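Local atomic coordinates of fimbrial subunit type 1 (Actinomyces oris, PDB entry 3UXF), a protein that forms the major structural subunit of the type 1 fimbriae, the adhesive pili that Actinomyces oris carries on its cell wall. Residues Q188-D191 with K192-P195; K243-G246 with Q247-T251; D364-D368 with K369-N373; F465-A469 with E470-K474. All coordinates share one frame; numbering follows the deposited sequence.

Contact 1. Residues Q188-D191 with K192-P195; sequences QVTD and KPAP
D191 and A194 close a type I beta turn just where the strand 185-190 runs out: the amide N of A194 donates to the carbonyl O of D191 at 2.9 Å, with an N-H...O angle of 156°. That donor sits well above the carbonyl plane of D191. P193 occupies the third position of the turn, and CD of P193 packs 3.4 Å from C of D191. The same CD also takes the one contact between side chains at van der Waals range here, 3.7 Å from CG2 of T190. T190 can offer its methyl because CG2 lies trans to the backbone N while OG1 takes the place beside that N (chi1 -58°), and the methyl meets the proline ring at a slant. On D191, CG is wedged between its own N and carbonyl carbon (chi1 53°), which turns the carboxylate toward N432 and S351: OD1 accepts from the N of N432 and OD2 bonds to the hydroxyl of S351, so both oxygens of a buried acid are satisfied. OD1 of D191 also passes 3.2 Å from N of K192, but the angle is too poor for a bond; that amide is instead taken by OD1 of N432. The methyl of A194 points back at the turn, CB of A194 lying 3.7 Å from O of D191. Before the turn, T190 still pairs through its backbone with T202 of strand 201-208; within it, D191 and A194 touch I201 of the same strand, and V431 of strand 430-431 packs against D191 and K192.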
ATOM      1  N   GLN A 188       2.493   3.369  -3.247  1.00 10.91           N
ATOM      2  CA  GLN A 188       2.657   4.811  -3.130  1.00 11.32           C
ATOM      3  C   GLN A 188       2.246   5.465  -4.420  1.00 11.88           C
ATOM      4  O   GLN A 188       2.231   4.839  -5.501  1.00 10.38           O
ATOM      5  CB  GLN A 188       4.134   5.145  -2.944  1.00 12.12           C
ATOM      6  CG  GLN A 188       4.705   4.543  -1.647  1.00 15.55           C
ATOM      7  CD  GLN A 188       6.206   4.608  -1.616  1.00 19.97           C
ATOM      8  OE1 GLN A 188       6.891   3.709  -2.102  1.00 23.83           O
ATOM      9  NE2 GLN A 188       6.746   5.699  -1.052  1.00 26.35           N
ATOM     10  N   VAL A 189       1.952   6.749  -4.326  1.00 10.47           N
ATOM     11  CA  VAL A 189       1.666   7.529  -5.526  1.00 10.17           C
ATOM     12  C   VAL A 189       2.538   8.769  -5.507  1.00 12.64           C
ATOM     13  O   VAL A 189       2.784   9.363  -4.445  1.00 12.69           O
ATOM     14  CB  VAL A 189       0.171   7.915  -5.620  1.00  8.96           C
ATOM     15  CG1 VAL A 189      -0.252   8.786  -4.440  1.00 14.27           C
ATOM     16  CG2 VAL A 189      -0.133   8.664  -6.920  1.00  9.69           C
ATOM     17  N   THR A 190       3.041   9.162  -6.680  1.00 10.18           N
ATOM     18  CA  THR A 190       3.754  10.417  -6.790  1.00 10.72           C
ATOM     19  C   THR A 190       2.949  11.298  -7.723  1.00 10.86           C
ATOM     20  O   THR A 190       2.870  11.007  -8.913  1.00 11.28           O
ATOM     21  CB  THR A 190       5.160  10.203  -7.393  1.00 11.68           C
ATOM     22  OG1 THR A 190       5.896   9.284  -6.566  1.00 13.82           O
ATOM     23  CG2 THR A 190       5.917  11.526  -7.450  1.00 13.45           C
ATOM     24  N   ASP A 191       2.307  12.323  -7.168  1.00  9.40           N
ATOM     25  CA  ASP A 191       1.541  13.258  -7.981  1.00  9.97           C
ATOM     26  C   ASP A 191       1.904  14.682  -7.678  1.00 10.24           C
ATOM     27  O   ASP A 191       1.256  15.591  -8.158  1.00  9.45           O
ATOM     28  CB  ASP A 191       0.042  13.029  -7.773  1.00  9.37           C
ATOM     29  CG  ASP A 191      -0.356  13.049  -6.306  1.00 11.65           C
ATOM     30  OD1 ASP A 191       0.393  13.653  -5.538  1.00 10.79           O
ATOM     31  OD2 ASP A 191      -1.367  12.424  -5.922  1.00 10.51           O
ATOM     32  N   LYS A 192       2.985  14.881  -6.921  1.00  8.84           N
ATOM     33  CA  LYS A 192       3.530  16.251  -6.835  1.00 10.32           C
ATOM     34  C   LYS A 192       3.818  16.874  -8.233  1.00 11.71           C
ATOM     35  O   LYS A 192       3.570  18.066  -8.434  1.00 12.67           O
ATOM     36  CB  LYS A 192       4.783  16.273  -5.935  1.00 11.29           C
ATOM     37  CG  LYS A 192       5.290  17.697  -5.648  1.00 14.87           C
ATOM     38  CD  LYS A 192       6.516  17.676  -4.736  1.00 19.03           C
ATOM     39  CE  LYS A 192       6.146  17.294  -3.339  1.00 27.36           C
ATOM     40  NZ  LYS A 192       7.323  17.307  -2.375  1.00 36.96           N
ATOM     41  N   PRO A 193       4.298  16.084  -9.206  1.00 10.43           N
ATOM     42  CA  PRO A 193       4.478  16.610 -10.568  1.00 12.06           C
ATOM     43  C   PRO A 193       3.195  16.816 -11.347  1.00 13.73           C
ATOM     44  O   PRO A 193       3.292  17.274 -12.495  1.00 14.93           O
ATOM     45  CB  PRO A 193       5.308  15.524 -11.265  1.00 15.49           C
ATOM     46  CG  PRO A 193       5.983  14.804 -10.157  1.00 14.04           C
ATOM     47  CD  PRO A 193       4.978  14.789  -9.023  1.00 12.15           C
ATOM     48  N   ALA A 194       2.046  16.516 -10.760  1.00 11.67           N
ATOM     49  CA  ALA A 194       0.782  16.602 -11.493  1.00 11.96           C
ATOM     50  C   ALA A 194      -0.245  17.507 -10.789  1.00  8.67           C
ATOM     51  O   ALA A 194      -1.372  17.101 -10.519  1.00  9.02           O
ATOM     52  CB  ALA A 194       0.217  15.166 -11.705  1.00 12.26           C
ATOM     53  N   PRO A 195       0.096  18.787 -10.591  1.00  9.28           N
ATOM     54  CA  PRO A 195      -0.894  19.693 -10.005  1.00  9.44           C
ATOM     55  C   PRO A 195      -2.109  19.861 -10.934  1.00  9.91           C
ATOM     56  O   PRO A 195      -3.239  19.908 -10.468  1.00  9.62           O
ATOM     57  CB  PRO A 195      -0.120  21.012  -9.858  1.00 11.67           C
ATOM     58  CG  PRO A 195       1.030  20.921 -10.880  1.00 10.43           C
ATOM     59  CD  PRO A 195       1.388  19.443 -10.865  1.00  9.40           C
TER

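Contact 2. Residues K243-G246 with Q247-T251; sequences KIVG and QNEVT
K243-V245 and V250-T251 run antiparallel, with K243 and T251 a non-hydrogen-bonded pair and I244 and V250 a hydrogen-bonded one, the latter tied by N of I244 to O of V250 and N of V250 to O of I244, both 3.0 Å. Next to this pair, CA of E249 lies 3.2 Å from O of I244 in a CA-H...O contact. The main side-chain event is a salt bridge: NZ of K243 reaches OE2 of E249 at 2.9 Å, on the syn side of the carboxylate and 32° out of its plane. K243 gets there with CG set beside its own N and every later torsion extended, so the chain runs out across the neighbouring strand between T251 and E249; at its root CB of K243 lies 3.2 Å from O of V250. The hydroxyl of T251 flanks the lysine, OG1 standing 3.6 Å from CE of K243. On the face shared by I244 and V250 the contact is apolar and lighter, CB of I244 meeting CG2 of V250 at 4.0 Å. G246, with phi 132° and psi -139°, takes a backbone shape open to glycine, and the chain turns back through Q247 and N248. K243 and V245 pair on their other side with Q297 and K295 of strand 295-302. The whole is a beta hairpin at the edge of a five-stranded antiparallel sheet, strand 250-251 being its outermost strand within the chain.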
ATOM      1  N   LYS A 243      11.741  -3.917 -10.550  1.00 10.62           N
ATOM      2  CA  LYS A 243      13.056  -4.077  -9.916  1.00 10.62           C
ATOM      3  C   LYS A 243      12.982  -4.998  -8.725  1.00 11.92           C
ATOM      4  O   LYS A 243      11.930  -5.170  -8.109  1.00 12.03           O
ATOM      5  CB  LYS A 243      13.563  -2.733  -9.395  1.00 12.68           C
ATOM      6  CG  LYS A 243      13.701  -1.640 -10.499  1.00 12.07           C
ATOM      7  CD  LYS A 243      14.282  -0.386  -9.888  1.00 14.51           C
ATOM      8  CE  LYS A 243      14.535   0.638 -10.963  1.00 18.52           C
ATOM      9  NZ  LYS A 243      15.227   1.824 -10.357  1.00 24.33           N
ATOM     10  N   ILE A 244      14.132  -5.533  -8.345  1.00 10.74           N
ATOM     11  CA  ILE A 244      14.254  -6.110  -7.014  1.00 11.15           C
ATOM     12  C   ILE A 244      15.063  -5.089  -6.234  1.00 15.49           C
ATOM     13  O   ILE A 244      16.167  -4.748  -6.651  1.00 17.40           O
ATOM     14  CB  ILE A 244      14.975  -7.459  -7.062  1.00 11.83           C
ATOM     15  CG1 ILE A 244      14.187  -8.470  -7.897  1.00 15.45           C
ATOM     16  CG2 ILE A 244      15.160  -8.013  -5.613  1.00 15.27           C
ATOM     17  CD1 ILE A 244      14.899  -9.841  -8.040  1.00 15.59           C
ATOM     18  N   VAL A 245      14.501  -4.579  -5.136  1.00 14.22           N
ATOM     19  CA  VAL A 245      15.140  -3.525  -4.338  1.00 14.41           C
ATOM     20  C   VAL A 245      15.589  -4.069  -3.006  1.00 18.48           C
ATOM     21  O   VAL A 245      15.228  -5.165  -2.637  1.00 20.01           O
ATOM     22  CB  VAL A 245      14.237  -2.285  -4.130  1.00 15.35           C
ATOM     23  CG1 VAL A 245      13.872  -1.674  -5.511  1.00 17.89           C
ATOM     24  CG2 VAL A 245      12.970  -2.610  -3.363  1.00 17.95           C
ATOM     25  N   GLY A 246      16.363  -3.264  -2.292  1.00 22.15           N
ATOM     26  CA  GLY A 246      16.957  -3.721  -1.043  1.00 25.86           C
ATOM     27  C   GLY A 246      18.415  -3.338  -1.114  1.00 29.47           C
ATOM     28  O   GLY A 246      18.730  -2.242  -1.603  1.00 33.60           O
ATOM     29  N   GLN A 247      19.296  -4.228  -0.672  1.00 51.29           N
ATOM     30  CA  GLN A 247      20.729  -3.929  -0.594  1.00 58.11           C
ATOM     31  C   GLN A 247      21.290  -3.382  -1.911  1.00 53.53           C
ATOM     32  O   GLN A 247      21.754  -2.238  -1.968  1.00 59.94           O
ATOM     33  CB  GLN A 247      21.508  -5.171  -0.129  1.00 61.33           C
ATOM     34  CG  GLN A 247      20.938  -5.789   1.164  1.00 67.19           C
ATOM     35  CD  GLN A 247      21.360  -7.248   1.412  1.00 70.99           C
ATOM     36  OE1 GLN A 247      22.205  -7.808   0.701  1.00 73.62           O
ATOM     37  NE2 GLN A 247      20.763  -7.865   2.434  1.00 65.60           N
ATOM     38  N   ASN A 248      21.241  -4.202  -2.958  1.00 33.76           N
ATOM     39  CA  ASN A 248      21.784  -3.832  -4.264  1.00 32.29           C
ATOM     40  C   ASN A 248      20.764  -4.076  -5.350  1.00 25.21           C
ATOM     41  O   ASN A 248      20.595  -5.215  -5.811  1.00 26.71           O
ATOM     42  CB  ASN A 248      22.986  -4.682  -4.591  1.00 31.08           C
ATOM     43  CG  ASN A 248      24.098  -4.509  -3.591  1.00 32.82           C
ATOM     44  OD1 ASN A 248      24.472  -3.370  -3.239  1.00 34.33           O
ATOM     45  ND2 ASN A 248      24.628  -5.636  -3.107  1.00 33.67           N
ATOM     46  N   GLU A 249      20.105  -3.014  -5.768  1.00 23.64           N
ATOM     47  CA  GLU A 249      18.965  -3.173  -6.648  1.00 23.37           C
ATOM     48  C   GLU A 249      19.328  -3.673  -8.046  1.00 21.64           C
ATOM     49  O   GLU A 249      20.425  -3.422  -8.557  1.00 20.24           O
ATOM     50  CB  GLU A 249      18.197  -1.855  -6.707  1.00 22.71           C
ATOM     51  CG  GLU A 249      18.618  -0.920  -7.800  1.00 34.22           C
ATOM     52  CD  GLU A 249      17.675   0.274  -7.950  1.00 31.71           C
ATOM     53  OE1 GLU A 249      16.977   0.617  -6.956  1.00 34.09           O
ATOM     54  OE2 GLU A 249      17.645   0.849  -9.070  1.00 28.32           O
ATOM     55  N   VAL A 250      18.415  -4.410  -8.669  1.00 18.73           N
ATOM     56  CA  VAL A 250      18.552  -4.709 -10.083  1.00 17.69           C
ATOM     57  C   VAL A 250      17.239  -4.374 -10.765  1.00 15.36           C
ATOM     58  O   VAL A 250      16.185  -4.367 -10.132  1.00 14.61           O
ATOM     59  CB  VAL A 250      18.883  -6.177 -10.368  1.00 17.74           C
ATOM     60  CG1 VAL A 250      20.256  -6.526  -9.803  1.00 19.25           C
ATOM     61  CG2 VAL A 250      17.809  -7.112  -9.809  1.00 17.28           C
ATOM     62  N   THR A 251      17.324  -4.130 -12.056  1.00 14.15           N
ATOM     63  CA  THR A 251      16.138  -3.976 -12.871  1.00 13.00           C
ATOM     64  C   THR A 251      15.905  -5.254 -13.653  1.00 15.43           C
ATOM     65  O   THR A 251      16.833  -5.817 -14.258  1.00 17.10           O
ATOM     66  CB  THR A 251      16.319  -2.783 -13.803  1.00 15.14           C
ATOM     67  OG1 THR A 251      16.471  -1.608 -13.006  1.00 18.24           O
ATOM     68  CG2 THR A 251      15.128  -2.589 -14.752  1.00 17.18           C
TER

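Contact 3. Residues D364-D368 with K369-N373; sequences DDLAD and KTKYN
The hydroxyl of Y372 ties D364 to L366 within the prealbumin-like fold domain, in the loop between strands 344-362 and 376-385. This is the tight part. Y372 OH donates to OD1 of D364 at 2.6 Å, coming from above the carboxylate plane, and accepts from the amide N of L366 at 3.0 Å along an almost straight bond (168°). Both partners lie at the ring edge and in its plane, so the two bonds fix where the phenol ends. The other oxygen of D364 bonds to the hydroxyl of Y456, whose ring also meets that of Y372. CG of L366 lies against the hydroxyl, and CD1 of L366 touches CB of K371 at 3.9 Å.

The group round K369 is looser. NZ of K369 makes a weak bond to O of L366 at 3.3 Å and stays 4.2 Å from OD1 of D365, beyond a salt bridge; a water links the two, weakly at the lysine. At the start of the 3-10 segment 369-372 the bonding is firm again, though D368 and T370 are exposed. O of D368 takes the amide of K371, and D368 OD1 accepts from T370 twice, on one face of its carboxylate: from N of T370 at 3.2 Å and from OG1 at 2.7 Å.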
ATOM      1  N   ASP A 364     -16.765  48.475  -9.082  1.00 19.91           N
ATOM      2  CA  ASP A 364     -18.001  49.131  -9.522  1.00 23.49           C
ATOM      3  C   ASP A 364     -19.262  48.267  -9.363  1.00 27.08           C
ATOM      4  O   ASP A 364     -20.388  48.749  -9.514  1.00 26.49           O
ATOM      5  CB  ASP A 364     -17.859  49.616 -10.967  1.00 23.32           C
ATOM      6  CG  ASP A 364     -17.452  48.505 -11.939  1.00 21.72           C
ATOM      7  OD1 ASP A 364     -17.108  47.377 -11.483  1.00 17.21           O
ATOM      8  OD2 ASP A 364     -17.440  48.783 -13.161  1.00 23.13           O
ATOM      9  N   ASP A 365     -19.070  46.996  -9.047  1.00 19.63           N
ATOM     10  CA  ASP A 365     -20.166  46.078  -8.802  1.00 26.17           C
ATOM     11  C   ASP A 365     -21.333  46.196  -9.792  1.00 27.99           C
ATOM     12  O   ASP A 365     -22.491  46.419  -9.385  1.00 28.73           O
ATOM     13  CB  ASP A 365     -20.686  46.328  -7.392  1.00 27.54           C
ATOM     14  CG  ASP A 365     -21.706  45.310  -6.969  1.00 29.26           C
ATOM     15  OD1 ASP A 365     -21.497  44.110  -7.240  1.00 27.10           O
ATOM     16  OD2 ASP A 365     -22.714  45.739  -6.370  1.00 26.22           O
ATOM     17  N   LEU A 366     -21.052  46.060 -11.086  1.00 24.41           N
ATOM     18  CA  LEU A 366     -22.116  46.167 -12.101  1.00 24.65           C
ATOM     19  C   LEU A 366     -23.093  44.969 -12.056  1.00 27.83           C
ATOM     20  O   LEU A 366     -22.692  43.819 -11.919  1.00 30.09           O
ATOM     21  CB  LEU A 366     -21.519  46.349 -13.501  1.00 23.38           C
ATOM     22  CG  LEU A 366     -20.518  47.480 -13.720  1.00 24.19           C
ATOM     23  CD1 LEU A 366     -19.946  47.439 -15.117  1.00 25.26           C
ATOM     24  CD2 LEU A 366     -21.143  48.868 -13.473  1.00 28.89           C
ATOM     25  N   ALA A 367     -24.392  45.244 -12.168  1.00 35.29           N
ATOM     26  CA  ALA A 367     -25.379  44.170 -12.179  1.00 36.17           C
ATOM     27  C   ALA A 367     -25.336  43.380 -13.491  1.00 29.98           C
ATOM     28  O   ALA A 367     -25.654  42.184 -13.507  1.00 37.16           O
ATOM     29  CB  ALA A 367     -26.782  44.718 -11.927  1.00 40.61           C
ATOM     30  N   ASP A 368     -24.929  44.044 -14.564  1.00 29.44           N
ATOM     31  CA  ASP A 368     -24.667  43.378 -15.840  1.00 27.24           C
ATOM     32  C   ASP A 368     -23.334  42.620 -15.756  1.00 24.55           C
ATOM     33  O   ASP A 368     -22.299  43.165 -16.128  1.00 24.63           O
ATOM     34  CB  ASP A 368     -24.630  44.384 -16.985  1.00 30.20           C
ATOM     35  CG  ASP A 368     -24.412  43.719 -18.339  1.00 27.18           C
ATOM     36  OD1 ASP A 368     -24.358  42.465 -18.383  1.00 28.23           O
ATOM     37  OD2 ASP A 368     -24.305  44.445 -19.348  1.00 31.79           O
ATOM     38  N   LYS A 369     -23.391  41.379 -15.293  1.00 27.54           N
ATOM     39  CA  LYS A 369     -22.186  40.565 -15.085  1.00 24.86           C
ATOM     40  C   LYS A 369     -21.421  40.296 -16.384  1.00 23.78           C
ATOM     41  O   LYS A 369     -20.245  39.883 -16.340  1.00 19.90           O
ATOM     42  CB  LYS A 369     -22.520  39.214 -14.450  1.00 26.77           C
ATOM     43  CG  LYS A 369     -23.303  39.244 -13.149  1.00 31.19           C
ATOM     44  CD  LYS A 369     -22.707  40.217 -12.198  1.00 26.51           C
ATOM     45  CE  LYS A 369     -23.380  40.111 -10.844  1.00 28.98           C
ATOM     46  NZ  LYS A 369     -22.812  41.152  -9.932  1.00 35.11           N
ATOM     47  N   THR A 370     -22.068  40.470 -17.533  1.00 24.86           N
ATOM     48  CA  THR A 370     -21.382  40.200 -18.799  1.00 20.95           C
ATOM     49  C   THR A 370     -20.247  41.197 -19.053  1.00 20.10           C
ATOM     50  O   THR A 370     -19.352  40.934 -19.851  1.00 19.36           O
ATOM     51  CB  THR A 370     -22.343  40.143 -20.022  1.00 23.41           C
ATOM     52  OG1 THR A 370     -22.761  41.474 -20.368  1.00 26.11           O
ATOM     53  CG2 THR A 370     -23.528  39.261 -19.726  1.00 27.32           C
ATOM     54  N   LYS A 371     -20.254  42.328 -18.349  1.00 23.20           N
ATOM     55  CA  LYS A 371     -19.170  43.289 -18.460  1.00 19.98           C
ATOM     56  C   LYS A 371     -17.848  42.729 -17.892  1.00 18.71           C
ATOM     57  O   LYS A 371     -16.784  43.302 -18.119  1.00 19.71           O
ATOM     58  CB  LYS A 371     -19.525  44.592 -17.730  1.00 24.16           C
ATOM     59  CG  LYS A 371     -20.683  45.375 -18.381  1.00 26.95           C
ATOM     60  CD  LYS A 371     -20.306  45.912 -19.743  1.00 26.15           C
ATOM     61  CE  LYS A 371     -21.545  46.499 -20.470  1.00 34.38           C
ATOM     62  NZ  LYS A 371     -21.273  46.795 -21.915  1.00 41.25           N
ATOM     63  N   TYR A 372     -17.944  41.629 -17.151  1.00 20.47           N
ATOM     64  CA  TYR A 372     -16.747  40.975 -16.585  1.00 16.52           C
ATOM     65  C   TYR A 372     -16.329  39.747 -17.395  1.00 15.22           C
ATOM     66  O   TYR A 372     -15.413  39.008 -16.986  1.00 13.57           O
ATOM     67  CB  TYR A 372     -17.002  40.595 -15.125  1.00 14.84           C
ATOM     68  CG  TYR A 372     -17.367  41.807 -14.285  1.00 15.50           C
ATOM     69  CD1 TYR A 372     -16.480  42.845 -14.127  1.00 14.91           C
ATOM     70  CD2 TYR A 372     -18.614  41.892 -13.669  1.00 20.01           C
ATOM     71  CE1 TYR A 372     -16.825  43.977 -13.382  1.00 17.19           C
ATOM     72  CE2 TYR A 372     -18.969  43.003 -12.913  1.00 19.62           C
ATOM     73  CZ  TYR A 372     -18.066  44.032 -12.777  1.00 20.13           C
ATOM     74  OH  TYR A 372     -18.357  45.139 -12.013  1.00 20.03           O
ATOM     75  N   ASN A 373     -16.976  39.504 -18.536  1.00 15.14           N
ATOM     76  CA  ASN A 373     -16.511  38.474 -19.469  1.00 15.12           C
ATOM     77  C   ASN A 373     -15.286  38.905 -20.255  1.00 15.35           C
ATOM     78  O   ASN A 373     -15.015  40.100 -20.415  1.00 17.29           O
ATOM     79  CB  ASN A 373     -17.644  38.118 -20.446  1.00 15.81           C
ATOM     80  CG  ASN A 373     -18.776  37.387 -19.776  1.00 19.48           C
ATOM     81  OD1 ASN A 373     -18.594  36.749 -18.721  1.00 17.28           O
ATOM     82  ND2 ASN A 373     -19.976  37.465 -20.383  1.00 22.06           N
TER
HETATM   83  O   HOH W   1     -22.419  41.831  -6.953  1.00 37.22           O

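Contact 4. Residues F465-A469 with E470-K474; sequences FRVLA and EKAEK
The carbonyl O of L468 receives two amides at once: N of A472 at 3.0 Å, lying in the carbonyl plane and nearly straight at 173°, and N of K471, also at 3.0 Å but bent to 137° and above that plane. One residue on, O of A469 takes N of E473 at 2.8 Å. L468 is the N-cap of the short helix that starts at A469, and the amide of A469 is itself held by OD1 of D429. E473 folds back over this last bond: its first torsion (chi1 75°) swings the chain toward the preceding turn and brings CG of E473 to 3.2 Å from O of A469. Outward from these bonds, L468 and E470 lie side by side and point the same way, CB of L468 touching CG of E470 at 3.9 Å. On the buried side CG1 of V467 reaches CB of A472 at 4.3 Å, and V467 also packs on V356 and L425. The chemistry is therefore mostly backbone: main-chain bonds form the helical turn, apolar contact across the segments is slight, and a salt bridge from OE1 of E473 to NZ of K352 fastens the turn to strand 344-362.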
ATOM      1  N   PHE A 465      -4.231  31.322  -3.976  1.00 10.64           N
ATOM      2  CA  PHE A 465      -5.389  30.577  -3.477  1.00 10.82           C
ATOM      3  C   PHE A 465      -5.000  29.139  -3.266  1.00 10.50           C
ATOM      4  O   PHE A 465      -3.955  28.693  -3.744  1.00 10.50           O
ATOM      5  CB  PHE A 465      -6.582  30.671  -4.456  1.00 12.65           C
ATOM      6  CG  PHE A 465      -6.375  29.896  -5.737  1.00 11.26           C
ATOM      7  CD1 PHE A 465      -5.685  30.479  -6.788  1.00 10.59           C
ATOM      8  CD2 PHE A 465      -6.893  28.601  -5.901  1.00 11.84           C
ATOM      9  CE1 PHE A 465      -5.450  29.802  -7.985  1.00 10.96           C
ATOM     10  CE2 PHE A 465      -6.669  27.922  -7.112  1.00 11.01           C
ATOM     11  CZ  PHE A 465      -5.961  28.511  -8.145  1.00  9.93           C
ATOM     12  N   ARG A 466      -5.822  28.413  -2.516  1.00 10.36           N
ATOM     13  CA  ARG A 466      -5.591  26.998  -2.263  1.00  8.55           C
ATOM     14  C   ARG A 466      -6.807  26.192  -2.655  1.00 11.08           C
ATOM     15  O   ARG A 466      -7.952  26.657  -2.522  1.00 11.02           O
ATOM     16  CB  ARG A 466      -5.282  26.758  -0.789  1.00 11.63           C
ATOM     17  CG  ARG A 466      -3.879  27.180  -0.411  1.00  9.85           C
ATOM     18  CD  ARG A 466      -3.669  26.995   1.094  1.00 12.03           C
ATOM     19  NE  ARG A 466      -2.274  27.196   1.436  1.00 11.29           N
ATOM     20  CZ  ARG A 466      -1.848  27.526   2.658  1.00 12.20           C
ATOM     21  NH1 ARG A 466      -2.720  27.717   3.651  1.00 14.47           N
ATOM     22  NH2 ARG A 466      -0.540  27.684   2.877  1.00 12.97           N
ATOM     23  N   VAL A 467      -6.551  24.975  -3.134  1.00 10.12           N
ATOM     24  CA  VAL A 467      -7.578  23.960  -3.280  1.00 10.30           C
ATOM     25  C   VAL A 467      -7.324  23.000  -2.149  1.00  9.95           C
ATOM     26  O   VAL A 467      -6.252  22.429  -2.040  1.00 11.43           O
ATOM     27  CB  VAL A 467      -7.475  23.257  -4.674  1.00 11.38           C
ATOM     28  CG1 VAL A 467      -8.414  22.048  -4.737  1.00 11.68           C
ATOM     29  CG2 VAL A 467      -7.827  24.251  -5.787  1.00 11.66           C
ATOM     30  N   LEU A 468      -8.306  22.882  -1.249  1.00 10.59           N
ATOM     31  CA  LEU A 468      -8.170  21.997  -0.104  1.00 11.43           C
ATOM     32  C   LEU A 468      -8.836  20.654  -0.302  1.00 12.27           C
ATOM     33  O   LEU A 468      -9.900  20.558  -0.909  1.00 13.79           O
ATOM     34  CB  LEU A 468      -8.762  22.681   1.125  1.00 13.80           C
ATOM     35  CG  LEU A 468      -8.076  24.013   1.477  1.00 14.90           C
ATOM     36  CD1 LEU A 468      -8.768  24.567   2.711  1.00 23.17           C
ATOM     37  CD2 LEU A 468      -6.563  23.851   1.700  1.00 15.01           C
ATOM     38  N   ALA A 469      -8.196  19.612   0.202  1.00 10.02           N
ATOM     39  CA  ALA A 469      -8.709  18.252   0.102  1.00 12.56           C
ATOM     40  C   ALA A 469     -10.138  18.158   0.600  1.00 13.12           C
ATOM     41  O   ALA A 469     -10.943  17.403   0.043  1.00 15.04           O
ATOM     42  CB  ALA A 469      -7.828  17.309   0.917  1.00 12.89           C
ATOM     43  N   GLU A 470     -10.455  18.895   1.664  1.00 14.00           N
ATOM     44  CA  GLU A 470     -11.809  18.805   2.221  1.00 15.83           C
ATOM     45  C   GLU A 470     -12.875  19.165   1.218  1.00 16.33           C
ATOM     46  O   GLU A 470     -13.992  18.633   1.305  1.00 17.16           O
ATOM     47  CB  GLU A 470     -11.937  19.661   3.488  1.00 18.11           C
ATOM     48  CG  GLU A 470     -11.647  21.129   3.282  1.00 23.84           C
ATOM     49  CD  GLU A 470     -11.175  21.852   4.581  1.00 34.52           C
ATOM     50  OE1 GLU A 470     -10.020  21.632   5.069  1.00 27.80           O
ATOM     51  OE2 GLU A 470     -11.972  22.668   5.101  1.00 38.76           O
ATOM     52  N   LYS A 471     -12.556  20.059   0.276  1.00 13.45           N
ATOM     53  CA  LYS A 471     -13.495  20.394  -0.786  1.00 14.97           C
ATOM     54  C   LYS A 471     -13.321  19.417  -1.936  1.00 12.86           C
ATOM     55  O   LYS A 471     -14.307  18.862  -2.429  1.00 12.86           O
ATOM     56  CB  LYS A 471     -13.353  21.853  -1.241  1.00 16.73           C
ATOM     57  CG  LYS A 471     -13.864  22.836  -0.179  1.00 23.32           C
ATOM     58  CD  LYS A 471     -14.178  24.186  -0.785  1.00 26.03           C
ATOM     59  CE  LYS A 471     -14.735  25.157   0.258  1.00 36.64           C
ATOM     60  NZ  LYS A 471     -15.961  24.632   0.910  1.00 37.38           N
ATOM     61  N   ALA A 472     -12.083  19.196  -2.372  1.00 13.29           N
ATOM     62  CA  ALA A 472     -11.871  18.377  -3.565  1.00 14.04           C
ATOM     63  C   ALA A 472     -12.444  16.978  -3.417  1.00 13.43           C
ATOM     64  O   ALA A 472     -13.074  16.461  -4.337  1.00 11.84           O
ATOM     65  CB  ALA A 472     -10.373  18.304  -3.916  1.00 11.80           C
ATOM     66  N   GLU A 473     -12.267  16.362  -2.255  1.00 10.45           N
ATOM     67  CA  GLU A 473     -12.682  14.967  -2.112  1.00 11.19           C
ATOM     68  C   GLU A 473     -14.206  14.818  -2.112  1.00 13.46           C
ATOM     69  O   GLU A 473     -14.719  13.737  -2.378  1.00 16.25           O
ATOM     70  CB  GLU A 473     -12.094  14.375  -0.834  1.00 12.89           C
ATOM     71  CG  GLU A 473     -12.773  14.846   0.463  1.00 16.33           C
ATOM     72  CD  GLU A 473     -11.878  14.645   1.690  1.00 16.74           C
ATOM     73  OE1 GLU A 473     -10.756  14.112   1.506  1.00 20.22           O
ATOM     74  OE2 GLU A 473     -12.286  14.975   2.834  1.00 16.98           O
ATOM     75  N   LYS A 474     -14.908  15.915  -1.827  1.00 14.76           N
ATOM     76  CA  LYS A 474     -16.373  15.947  -1.869  1.00 15.16           C
ATOM     77  C   LYS A 474     -16.878  16.475  -3.215  1.00 16.72           C
ATOM     78  O   LYS A 474     -18.079  16.662  -3.401  1.00 16.29           O
ATOM     79  CB  LYS A 474     -16.878  16.896  -0.758  1.00 19.46           C
ATOM     80  CG  LYS A 474     -16.590  16.388   0.649  1.00 19.93           C
ATOM     81  CD  LYS A 474     -17.256  15.048   0.876  1.00 29.02           C
ATOM     82  CE  LYS A 474     -16.896  14.481   2.238  1.00 30.00           C
ATOM     83  NZ  LYS A 474     -17.176  15.542   3.230  1.00 34.34           N
TER

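All four contacts are local turns or caps, met in order along the chain. Contacts 1 and 2 belong to the same five-stranded sheet, contact 1 at the end of one outermost strand, 185-190, and contact 2 at the other, 250-251, with centres about 23 Å apart. Contacts 1 and 4 are the closest pair, at about 16 Å between centres and about 8 Å between nearest atoms, and both have side chains bonded to strand 344-362. Contacts 3 and 4 share the prealbumin-like fold domain but stand about 28 Å apart, centre to centre. Contact 2 is farthest from contact 3, about 61 Å between centres. The side chain of P195 in contact 1 lies about 13 Å from a bound calcium ion.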